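Local atomic coordinates of endonuclease 8-like L720 (Acanthamoeba polyphaga mimivirus, PDB entry 4MB7), a protein that is an endonuclease VIII-like protein of a giant virus, built with a helix-two-turn-helix (H2TH) domain and a bound zinc ion. Residues H15-R20 with I40-W45; M32-I37 with P61-R66; G181-Q186 with P237-Y242. All coordinates share one frame; numbering follows the deposited sequence.

Contacts 1 and 2 sit together at one end of the molecule, their centres about 14 Å apart, and contact 3 lies on the other side of the chain's centre, its centre about 34 Å from that of contact 1 and about 37 Å from that of contact 2. The first two share the sheet of strands 40-47, 50-56, 63-70 and 104-109: contact 1 dresses one of its two outermost strands, 40-47, contact 2 packs on strand 63-70, and W45 touches V64 where they meet. Their segments alternate along the chain, so the two loops are woven into one beta-rich unit. Contact 3 follows later in sequence and joins helix 182-191 to the loop leading into the zinc-bearing end.

Contact 1 (H15-R20 with I40-W45); sequences HTKNHR and IIRKWW
T16 OG1 is gripped by two partners: W44 NE1 donates to it at 2.9 Å, and the hydroxyl bonds in turn to the carbonyl of I13. The tryptophan bond is bent, 134° at the hydrogen, and the oxygen stands somewhat out of the indole plane. With chi1 at 52°, OG1 is tucked between its own backbone N and carbonyl carbon, and from there it meets the pyrrole edge. Next to it the I41 side chain comes down on the turn, its CD1 3.6 Å from T16 O and its CG2 3.7 Å from K17 CA. Two backbone bonds pin the segments: N18 N to I41 O at 2.6 Å, and I41 N to H19 O at 3.1 Å. K17 and R42 run side by side in the same direction, an approach of like charges with NZ 4.2 Å from NH1. At the far end R20 CB rests on I40 CD1, while its guanidinium turns to a salt bridge with D38. I41 also reaches L93 of the other sheet. A type II turn, T16 to H19, thus closes on an outermost strand of a beta sandwich, just before the classic beta bulge of R42 and K43 opposite M54.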
# COMPACT_ATOMS: atom_id res chain seq x y z
N HIS A 15 -3.93 -7.89 -16.07
CA HIS A 15 -4.33 -8.53 -17.32
C HIS A 15 -3.57 -9.83 -17.58
O HIS A 15 -3.56 -10.35 -18.70
CB HIS A 15 -4.21 -7.56 -18.50
CG HIS A 15 -5.21 -6.44 -18.46
ND1 HIS A 15 -4.91 -5.18 -17.99
CD2 HIS A 15 -6.52 -6.41 -18.81
CE1 HIS A 15 -5.98 -4.42 -18.07
NE2 HIS A 15 -6.97 -5.14 -18.57
N THR A 16 -2.93 -10.34 -16.53
CA THR A 16 -2.36 -11.69 -16.56
C THR A 16 -3.40 -12.70 -16.07
O THR A 16 -3.16 -13.90 -16.08
CB THR A 16 -1.10 -11.79 -15.69
OG1 THR A 16 -1.37 -11.30 -14.38
CG2 THR A 16 0.04 -10.99 -16.31
N LYS A 17 -4.55 -12.18 -15.65
CA LYS A 17 -5.69 -12.99 -15.24
C LYS A 17 -6.06 -14.03 -16.30
O LYS A 17 -5.97 -13.75 -17.50
CB LYS A 17 -6.88 -12.07 -14.95
CG LYS A 17 -8.19 -12.79 -14.66
CD LYS A 17 -9.34 -11.81 -14.57
CE LYS A 17 -10.67 -12.53 -14.43
NZ LYS A 17 -11.81 -11.58 -14.33
N ASN A 18 -6.45 -15.22 -15.84
CA ASN A 18 -6.87 -16.34 -16.69
C ASN A 18 -5.75 -17.07 -17.43
O ASN A 18 -6.01 -17.96 -18.23
CB ASN A 18 -7.98 -15.93 -17.66
CG ASN A 18 -9.23 -15.45 -16.95
OD1 ASN A 18 -9.59 -15.98 -15.90
ND2 ASN A 18 -9.89 -14.45 -17.52
N HIS A 19 -4.50 -16.70 -17.15
CA HIS A 19 -3.37 -17.38 -17.77
C HIS A 19 -2.73 -18.42 -16.85
O HIS A 19 -2.80 -18.31 -15.63
CB HIS A 19 -2.32 -16.37 -18.26
CG HIS A 19 -2.77 -15.58 -19.45
ND1 HIS A 19 -2.71 -16.08 -20.73
CD2 HIS A 19 -3.29 -14.33 -19.54
CE1 HIS A 19 -3.17 -15.17 -21.57
NE2 HIS A 19 -3.53 -14.10 -20.88
N ARG A 20 -2.13 -19.44 -17.46
CA ARG A 20 -1.58 -20.57 -16.73
C ARG A 20 -0.10 -20.40 -16.41
O ARG A 20 0.66 -19.91 -17.24
CB ARG A 20 -1.79 -21.86 -17.54
CG ARG A 20 -1.27 -23.12 -16.87
CD ARG A 20 -1.61 -24.35 -17.69
NE ARG A 20 -1.23 -24.20 -19.09
CZ ARG A 20 -0.02 -24.47 -19.58
NH1 ARG A 20 0.93 -24.91 -18.77
NH2 ARG A 20 0.23 -24.29 -20.87
N ILE A 40 -3.80 -21.63 -12.34
CA ILE A 40 -4.36 -20.56 -13.15
C ILE A 40 -4.54 -19.30 -12.32
O ILE A 40 -5.03 -19.35 -11.19
CB ILE A 40 -5.74 -20.96 -13.71
CG1 ILE A 40 -5.66 -22.31 -14.44
CG2 ILE A 40 -6.28 -19.88 -14.64
CD1 ILE A 40 -4.78 -22.28 -15.66
N ILE A 41 -4.14 -18.16 -12.88
CA ILE A 41 -4.39 -16.87 -12.24
C ILE A 41 -5.87 -16.55 -12.34
O ILE A 41 -6.38 -16.22 -13.41
CB ILE A 41 -3.56 -15.74 -12.88
CG1 ILE A 41 -2.07 -15.99 -12.67
CG2 ILE A 41 -3.96 -14.39 -12.30
CD1 ILE A 41 -1.18 -14.89 -13.21
N ARG A 42 -6.57 -16.64 -11.21
CA ARG A 42 -8.01 -16.40 -11.19
C ARG A 42 -8.35 -14.92 -11.02
O ARG A 42 -9.24 -14.41 -11.69
CB ARG A 42 -8.66 -17.23 -10.08
CG ARG A 42 -10.16 -16.97 -9.90
CD ARG A 42 -10.93 -17.25 -11.18
NE ARG A 42 -12.36 -16.96 -11.02
CZ ARG A 42 -12.92 -15.78 -11.24
NH1 ARG A 42 -12.17 -14.75 -11.62
NH2 ARG A 42 -14.22 -15.61 -11.07
N LYS A 43 -7.64 -14.24 -10.12
CA LYS A 43 -7.98 -12.86 -9.79
C LYS A 43 -6.84 -12.12 -9.08
O LYS A 43 -6.11 -12.70 -8.28
CB LYS A 43 -9.23 -12.83 -8.91
CG LYS A 43 -9.79 -11.44 -8.64
N TRP A 44 -6.69 -10.84 -9.41
CA TRP A 44 -5.83 -9.94 -8.66
C TRP A 44 -6.71 -8.94 -7.91
O TRP A 44 -7.76 -8.54 -8.40
CB TRP A 44 -4.92 -9.13 -9.59
CG TRP A 44 -3.88 -9.89 -10.33
CD1 TRP A 44 -4.00 -10.47 -11.56
CD2 TRP A 44 -2.52 -10.12 -9.92
NE1 TRP A 44 -2.81 -11.06 -11.93
CE2 TRP A 44 -1.89 -10.85 -10.94
CE3 TRP A 44 -1.78 -9.78 -8.78
CZ2 TRP A 44 -0.56 -11.26 -10.86
CZ3 TRP A 44 -0.46 -10.18 -8.70
CH2 TRP A 44 0.14 -10.91 -9.73
N TRP A 45 -6.27 -8.53 -6.72
CA TRP A 45 -6.85 -7.37 -6.06
C TRP A 45 -5.84 -6.78 -5.08
O TRP A 45 -4.81 -7.39 -4.80
CB TRP A 45 -8.19 -7.68 -5.38
CG TRP A 45 -8.11 -8.51 -4.12
CD1 TRP A 45 -8.23 -8.05 -2.83
CD2 TRP A 45 -7.94 -9.93 -4.02
NE1 TRP A 45 -8.13 -9.10 -1.95
CE2 TRP A 45 -7.95 -10.26 -2.65
CE3 TRP A 45 -7.77 -10.95 -4.96
CZ2 TRP A 45 -7.79 -11.57 -2.20
CZ3 TRP A 45 -7.61 -12.25 -4.51
CH2 TRP A 45 -7.62 -12.55 -3.15

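Contact 2 (M32-I37 with P61-R66); sequences MNVDLI and PTYVIR
V34 and Y63 come at each other from opposite directions, and the valine methyl CG1 meets the ring obliquely, 3.7 Å from Y63 CE2. Because CG1 is trans to the backbone N (chi1 169°), this methyl is the one pushed in against the ring, while CG2 stays farther out beside the hydroxyl. L36 supplies the second bump. Its CD2 settles 4.0 Å from Y63 CD2, so the valine and leucine methyls share the same CD2-CE2 side of the ring, approaching it obliquely. They also touch one another: V34 CG1 is 3.9 Å from L36 CD2, and the loop therefore offers the tyrosine a continuous apolar surface.

The leucine fork works in two directions. While CD2 goes to the tyrosine, CD1 reaches tip to tip for I65 CD1, again at 4.0 Å, so L36 fills the notch between two residues that project from the same side of strand 63-70. I65 is extended along its outer torsion, with chi2 near 179°, which carries its CD1 out to the loop. M32 completes the fit: its CE lies 4.2 Å from I65 CD1 and closes up with L36 CD1 into a compact trio of methyl groups. L108, on the neighbouring strand 104-109, touches M32, V34 and Y63 and continues this apolar floor. The loop backbone has its own tie, L36 N to the hydroxyl of Y29.

No hydrogen bond or salt bridge joins the two segments, and all four of the contacting pairs are apolar. The 217 Å² buried here is thus held by van der Waals packing and the exclusion of water, with complementary shape setting the fit between loop and strand.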
# COMPACT_ATOMS: atom_id res chain seq x y z
N MET A 32 7.68 -20.88 0.14
CA MET A 32 6.27 -21.21 0.30
C MET A 32 6.02 -22.72 0.30
O MET A 32 4.99 -23.18 0.77
CB MET A 32 5.43 -20.52 -0.78
CG MET A 32 5.51 -19.00 -0.72
SD MET A 32 4.38 -18.19 -1.88
CE MET A 32 4.77 -19.09 -3.38
N ASN A 33 6.97 -23.47 -0.25
CA ASN A 33 7.00 -24.92 -0.14
C ASN A 33 5.77 -25.62 -0.74
O ASN A 33 5.32 -26.65 -0.24
CB ASN A 33 7.19 -25.34 1.33
CG ASN A 33 7.78 -26.73 1.47
OD1 ASN A 33 8.39 -27.26 0.54
ND2 ASN A 33 7.60 -27.33 2.64
N VAL A 34 5.24 -25.05 -1.82
CA VAL A 34 4.10 -25.63 -2.52
C VAL A 34 4.31 -25.57 -4.04
O VAL A 34 4.77 -24.56 -4.56
CB VAL A 34 2.78 -24.90 -2.15
CG1 VAL A 34 1.64 -25.31 -3.08
CG2 VAL A 34 2.40 -25.16 -0.70
N ASP A 35 3.99 -26.66 -4.73
CA ASP A 35 4.13 -26.71 -6.19
C ASP A 35 2.95 -26.00 -6.87
O ASP A 35 1.81 -26.43 -6.76
CB ASP A 35 4.23 -28.16 -6.67
CG ASP A 35 4.45 -28.26 -8.17
OD1 ASP A 35 4.98 -27.30 -8.76
OD2 ASP A 35 4.10 -29.31 -8.75
N LEU A 36 3.25 -24.92 -7.58
CA LEU A 36 2.21 -24.11 -8.21
C LEU A 36 2.20 -24.21 -9.73
O LEU A 36 1.50 -23.45 -10.40
CB LEU A 36 2.35 -22.64 -7.79
CG LEU A 36 2.09 -22.33 -6.32
CD1 LEU A 36 2.31 -20.85 -6.04
CD2 LEU A 36 0.69 -22.75 -5.92
N ILE A 37 2.97 -25.14 -10.28
CA ILE A 37 2.99 -25.36 -11.73
C ILE A 37 1.59 -25.66 -12.25
O ILE A 37 0.84 -26.41 -11.63
CB ILE A 37 3.96 -26.51 -12.11
CG1 ILE A 37 5.39 -26.17 -11.70
CG2 ILE A 37 3.90 -26.80 -13.60
CD1 ILE A 37 5.95 -24.96 -12.42
N PRO A 61 -6.10 -27.60 -4.10
CA PRO A 61 -6.46 -26.50 -3.20
C PRO A 61 -6.17 -25.13 -3.81
O PRO A 61 -5.16 -24.95 -4.51
CB PRO A 61 -5.57 -26.73 -1.97
CG PRO A 61 -4.44 -27.56 -2.48
CD PRO A 61 -5.02 -28.43 -3.54
N THR A 62 -7.06 -24.18 -3.56
CA THR A 62 -6.86 -22.80 -4.00
C THR A 62 -5.89 -22.10 -3.07
O THR A 62 -5.92 -22.31 -1.86
CB THR A 62 -8.21 -22.05 -4.03
OG1 THR A 62 -9.03 -22.57 -5.08
CG2 THR A 62 -8.00 -20.55 -4.26
N TYR A 63 -5.01 -21.27 -3.63
CA TYR A 63 -4.08 -20.50 -2.83
C TYR A 63 -4.15 -19.01 -3.15
O TYR A 63 -4.55 -18.61 -4.24
CB TYR A 63 -2.65 -20.99 -3.03
CG TYR A 63 -2.37 -22.34 -2.41
CD1 TYR A 63 -2.24 -22.49 -1.03
CD2 TYR A 63 -2.22 -23.47 -3.20
CE1 TYR A 63 -1.98 -23.72 -0.46
CE2 TYR A 63 -1.96 -24.71 -2.64
CZ TYR A 63 -1.84 -24.83 -1.27
OH TYR A 63 -1.57 -26.06 -0.72
N VAL A 64 -3.75 -18.19 -2.18
CA VAL A 64 -3.63 -16.76 -2.39
C VAL A 64 -2.21 -16.31 -2.05
O VAL A 64 -1.72 -16.57 -0.95
CB VAL A 64 -4.63 -15.96 -1.54
CG1 VAL A 64 -4.36 -14.46 -1.67
CG2 VAL A 64 -6.06 -16.29 -1.95
N ILE A 65 -1.56 -15.67 -3.00
CA ILE A 65 -0.24 -15.10 -2.76
C ILE A 65 -0.38 -13.63 -2.40
O ILE A 65 -0.96 -12.85 -3.16
CB ILE A 65 0.68 -15.24 -3.98
CG1 ILE A 65 0.93 -16.71 -4.29
CG2 ILE A 65 2.00 -14.52 -3.73
CD1 ILE A 65 1.83 -16.93 -5.49
N ARG A 66 0.13 -13.26 -1.23
CA ARG A 66 0.10 -11.87 -0.79
C ARG A 66 1.47 -11.23 -0.92
O ARG A 66 2.47 -11.76 -0.44
CB ARG A 66 -0.39 -11.77 0.66
CG ARG A 66 -0.59 -10.34 1.14
CD ARG A 66 -0.80 -10.29 2.64
NE ARG A 66 0.43 -10.60 3.36
CZ ARG A 66 0.49 -10.87 4.66
NH1 ARG A 66 -0.61 -10.87 5.40
NH2 ARG A 66 1.66 -11.15 5.22

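Contact 3 (G181-Q186 with P237-Y242); sequences GNILQQ and PILRIY. With SO4 (sulfate ion), chain D.
I183 sets its CG1 methylene over one face of the Y242 ring, a CH-pi contact 3.6 Å from the centroid and only 15° off the normal, with CD1 reaching on toward CE2. The same ring is met at its edge by Q186, whose OE1 stands 3.4 Å from Y242 CD1, so one turn of helix holds the tyrosine by face and rim. Q186 is itself anchored: NE2 donates to N182 O at 2.8 Å, a bent bond with the nitrogen above the carbonyl plane, and OE1 receives a weak bond from T266 N. With chi1 at 62°, its extended chain brings the amide to both N182 O and the ring edge. Beyond the ring, I241 CG2 presses on Q186 O at 3.4 Å, and the L239 and I183 side chains cross at about a right angle, CD2 meeting CG2. At the helix start, G181 is the N-cap; N182 N binds sulfate O3 at 3.1 Å, an anion also held by R263 and K49. Helix 182-191, part of the H2TH domain, packs against both this loop and strand 263-267, while L184 packs on helix 205-230 and I241 reaches C247, a zinc ligand, beside Y190.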
# COMPACT_ATOMS: atom_id res chain seq x y z
N GLY A 181 1.37 6.04 3.53
CA GLY A 181 2.73 5.84 3.99
C GLY A 181 3.37 7.11 4.51
O GLY A 181 2.69 8.11 4.74
N ASN A 182 4.69 7.07 4.67
CA ASN A 182 5.42 8.16 5.32
C ASN A 182 5.39 9.49 4.57
O ASN A 182 5.31 10.55 5.19
CB ASN A 182 6.87 7.74 5.58
CG ASN A 182 7.57 8.67 6.55
OD1 ASN A 182 6.99 9.11 7.54
ND2 ASN A 182 8.84 8.97 6.27
N ILE A 183 5.46 9.43 3.25
CA ILE A 183 5.43 10.64 2.44
C ILE A 183 4.05 11.31 2.49
O ILE A 183 3.94 12.52 2.70
CB ILE A 183 5.82 10.37 0.98
CG1 ILE A 183 7.27 9.89 0.90
CG2 ILE A 183 5.63 11.62 0.13
CD1 ILE A 183 7.77 9.69 -0.51
N LEU A 184 3.00 10.51 2.33
CA LEU A 184 1.63 11.01 2.33
C LEU A 184 1.24 11.67 3.65
O LEU A 184 0.66 12.76 3.65
CB LEU A 184 0.64 9.89 2.02
CG LEU A 184 0.47 9.49 0.55
CD1 LEU A 184 -0.34 8.21 0.43
CD2 LEU A 184 -0.19 10.62 -0.23
N GLN A 185 1.56 11.02 4.76
CA GLN A 185 1.16 11.52 6.07
C GLN A 185 1.75 12.89 6.39
O GLN A 185 1.05 13.75 6.92
CB GLN A 185 1.49 10.50 7.17
CG GLN A 185 2.97 10.19 7.36
CD GLN A 185 3.61 11.07 8.42
OE1 GLN A 185 2.93 11.81 9.12
NE2 GLN A 185 4.93 10.99 8.53
N GLN A 186 3.01 13.12 6.04
CA GLN A 186 3.66 14.39 6.36
C GLN A 186 3.32 15.49 5.36
O GLN A 186 3.26 16.67 5.73
CB GLN A 186 5.17 14.23 6.53
CG GLN A 186 5.91 13.75 5.30
CD GLN A 186 7.33 13.30 5.62
OE1 GLN A 186 8.28 14.06 5.47
NE2 GLN A 186 7.47 12.06 6.07
N PRO A 237 6.62 19.02 -10.20
CA PRO A 237 6.78 18.69 -8.77
C PRO A 237 5.48 18.90 -7.99
O PRO A 237 4.70 19.79 -8.33
CB PRO A 237 7.85 19.67 -8.30
CG PRO A 237 7.77 20.81 -9.25
CD PRO A 237 7.41 20.20 -10.57
N ILE A 238 5.25 18.07 -6.98
CA ILE A 238 4.05 18.18 -6.16
C ILE A 238 4.36 18.10 -4.66
O ILE A 238 3.52 18.45 -3.83
CB ILE A 238 3.01 17.09 -6.49
CG1 ILE A 238 3.56 15.71 -6.12
CG2 ILE A 238 2.61 17.14 -7.96
CD1 ILE A 238 2.53 14.82 -5.47
N LEU A 239 5.56 17.63 -4.33
CA LEU A 239 5.97 17.52 -2.93
C LEU A 239 6.34 18.89 -2.36
O LEU A 239 7.03 19.67 -3.02
CB LEU A 239 7.14 16.56 -2.78
CG LEU A 239 6.90 15.12 -3.26
CD1 LEU A 239 8.13 14.26 -3.02
CD2 LEU A 239 5.68 14.52 -2.56
N ARG A 240 5.87 19.18 -1.15
CA ARG A 240 6.05 20.51 -0.57
C ARG A 240 6.86 20.51 0.73
O ARG A 240 7.44 21.53 1.10
CB ARG A 240 4.68 21.17 -0.33
CG ARG A 240 3.92 21.50 -1.61
CD ARG A 240 2.44 21.69 -1.34
NE ARG A 240 2.16 22.83 -0.47
CZ ARG A 240 0.99 23.05 0.13
NH1 ARG A 240 -0.01 22.19 -0.04
NH2 ARG A 240 0.83 24.11 0.90
N ILE A 241 6.91 19.37 1.41
CA ILE A 241 7.59 19.32 2.71
C ILE A 241 8.51 18.11 2.85
O ILE A 241 9.38 18.08 3.73
CB ILE A 241 6.59 19.36 3.88
CG1 ILE A 241 7.25 19.88 5.16
CG2 ILE A 241 5.97 17.98 4.11
CD1 ILE A 241 7.75 21.31 5.04
N TYR A 242 8.34 17.11 2.00
CA TYR A 242 9.12 15.88 2.11
C TYR A 242 10.60 16.11 1.82
O TYR A 242 10.98 16.50 0.72
CB TYR A 242 8.57 14.78 1.19
CG TYR A 242 9.30 13.46 1.33
CD1 TYR A 242 9.22 12.73 2.51
CD2 TYR A 242 10.06 12.95 0.29
CE1 TYR A 242 9.89 11.53 2.65
CE2 TYR A 242 10.73 11.74 0.42
CZ TYR A 242 10.64 11.04 1.61
OH TYR A 242 11.30 9.84 1.74
S SO4 D . 6.12 3.75 4.16
O1 SO4 D . 5.15 3.05 3.32
O2 SO4 D . 7.26 2.88 4.42
O3 SO4 D . 6.58 4.95 3.47
O4 SO4 D . 5.50 4.12 5.43
O HOH W 1 10.19 7.57 4.16